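Local coordinates for uncharacterized protein (PDB 4Q34) that is a putative esterase of the alpha/beta hydrolase family, probably hydrolysing ester bonds, though its natural substrate is not known, at residues A[139-142]-A[143-146]. Residues are numbered along the deposited sequence; the frame is centred on the assembly and turned at random.
Sequences QYFR and QMTP
Q143 lays its aliphatic stem over the carbonyl end of the helical turn before it, Q143 CG resting 3.2 Å from Y140 O. CG sits between the backbone N and the carbonyl carbon (chi1 76°), which turns the chain across the end of the helix toward Y140, and the stretched remainder carries the amide obliquely up to the Y140 ring, Q143 CD 4.5 Å from Y140 CD1. A water sits between the amide and the helix, 2.5 Å from Q143 OE1; it can donate to that oxygen or, weakly, to Q139 O, though it has more acceptors in reach than protons. NE2 of the same amide is hydrogen-bonded to Q57, tying the turn to a neighbouring loop of the same chain.

Here helix 134-142 of the alpha/beta hydrolase fold runs out into the loop leading to helix 153-167, and the backbone bonds are uneven. Q143 N reaches Q139 O (3.0 Å) at a bent angle of 123° and Y140 O more distantly, both weakly, whereas M144 N meets F141 O (3.3 Å) at 158°.

Selenomethionine M144, deposited in two conformers, runs in the one described alongside F141 and in the same direction. Its CB lies 3.4 Å from F141 O, and the extended chain delivers M144 CE to the edge of the phenyl ring, near its plane, 4.2 Å from F141 CD1. W112 of helix 109-115 also packs on M144. On the dimer side, H30 of the second subunit meets the F141 ring, while R142, salt-bridged through NE to D138, hydrogen-bonds through NH1 to H33 and G31 and through NH2 to T19, all of that subunit.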
loop_
_atom_site.group_PDB
_atom_site.type_symbol
_atom_site.label_atom_id
_atom_site.label_comp_id
_atom_site.label_asym_id
_atom_site.label_seq_id
_atom_site.Cartn_x
_atom_site.Cartn_y
_atom_site.Cartn_z
ATOM N N GLN A 139 13.264 7.913 6.205
ATOM C CA GLN A 139 12.486 7.257 5.177
ATOM C C GLN A 139 12.767 5.781 5.052
ATOM O O GLN A 139 11.848 4.978 4.873
ATOM C CB GLN A 139 12.680 7.896 3.790
ATOM C CG GLN A 139 12.025 9.269 3.637
ATOM C CD GLN A 139 10.531 9.259 3.850
ATOM O OE1 GLN A 139 9.822 8.495 3.236
ATOM N NE2 GLN A 139 10.055 10.105 4.733
ATOM N N TYR A 140 14.044 5.441 5.121
ATOM C CA TYR A 140 14.506 4.046 5.025
ATOM C C TYR A 140 13.903 3.179 6.107
ATOM O O TYR A 140 13.427 2.078 5.809
ATOM C CB TYR A 140 16.004 4.020 5.188
ATOM C CG TYR A 140 16.734 2.780 4.706
ATOM C CD1 TYR A 140 16.591 2.282 3.407
ATOM C CD2 TYR A 140 17.696 2.211 5.526
ATOM C CE1 TYR A 140 17.363 1.221 2.960
ATOM C CE2 TYR A 140 18.461 1.137 5.094
ATOM C CZ TYR A 140 18.325 0.666 3.823
ATOM O OH TYR A 140 19.116 -0.387 3.412
ATOM N N PHE A 141 13.884 3.647 7.364
ATOM C CA PHE A 141 13.279 2.816 8.398
ATOM C C PHE A 141 11.759 2.732 8.285
ATOM O O PHE A 141 11.174 1.708 8.597
ATOM C CB PHE A 141 13.673 3.218 9.790
ATOM C CG PHE A 141 15.158 3.103 10.048
ATOM C CD1 PHE A 141 15.854 1.965 9.669
ATOM C CD2 PHE A 141 15.812 4.104 10.701
ATOM C CE1 PHE A 141 17.217 1.856 9.959
ATOM C CE2 PHE A 141 17.174 4.010 10.978
ATOM C CZ PHE A 141 17.864 2.888 10.589
ATOM N N ARG A 142 11.146 3.806 7.786
ATOM C CA ARG A 142 9.689 3.853 7.671
ATOM C C ARG A 142 9.158 3.146 6.441
ATOM O O ARG A 142 7.930 3.006 6.328
ATOM C CB ARG A 142 9.200 5.301 7.680
ATOM C CG ARG A 142 9.510 5.974 9.014
ATOM C CD ARG A 142 8.933 7.394 9.081
ATOM N NE ARG A 142 9.312 8.130 10.271
ATOM C CZ ARG A 142 8.815 7.948 11.469
ATOM N NH1 ARG A 142 7.840 7.072 11.687
ATOM N NH2 ARG A 142 9.253 8.691 12.473
ATOM N N GLN A 143 10.021 2.668 5.546
ATOM C CA GLN A 143 9.554 1.779 4.468
ATOM C C GLN A 143 9.452 0.287 4.895
ATOM O O GLN A 143 9.110 -0.593 4.088
ATOM C CB GLN A 143 10.391 1.950 3.199
ATOM C CG GLN A 143 11.757 1.329 3.212
ATOM C CD GLN A 143 12.475 1.522 1.873
ATOM O OE1 GLN A 143 12.546 2.638 1.356
ATOM N NE2 GLN A 143 13.007 0.436 1.323
HETATM N N MSE A 144 9.718 0.014 6.180
HETATM C CA MSE A 144 9.495 -1.311 6.731
HETATM C C MSE A 144 8.055 -1.405 7.176
HETATM O O MSE A 144 7.441 -0.403 7.582
HETATM C CB MSE A 144 10.444 -1.533 7.908
HETATM C CG MSE A 144 11.899 -1.402 7.518
HETATM SE SE MSE A 144 12.961 -1.548 9.137
HETATM C CE MSE A 144 14.672 -1.738 8.162
ATOM N N THR A 145 7.493 -2.602 7.080
ATOM C CA THR A 145 6.120 -2.876 7.537
ATOM C C THR A 145 6.087 -4.348 7.980
ATOM O O THR A 145 6.794 -5.163 7.414
ATOM C CB THR A 145 5.090 -2.511 6.428
ATOM O OG1 THR A 145 3.821 -2.261 7.003
ATOM C CG2 THR A 145 4.957 -3.548 5.378
ATOM N N PRO A 146 5.245 -4.706 8.982
ATOM C CA PRO A 146 5.274 -6.038 9.546
ATOM C C PRO A 146 4.472 -7.079 8.765
ATOM O O PRO A 146 3.625 -6.735 7.942
ATOM C CB PRO A 146 4.718 -5.831 10.957
ATOM C CG PRO A 146 3.757 -4.673 10.769
ATOM C CD PRO A 146 4.428 -3.778 9.792
HETATM O O HOH W 1 11.879 5.064 1.620
#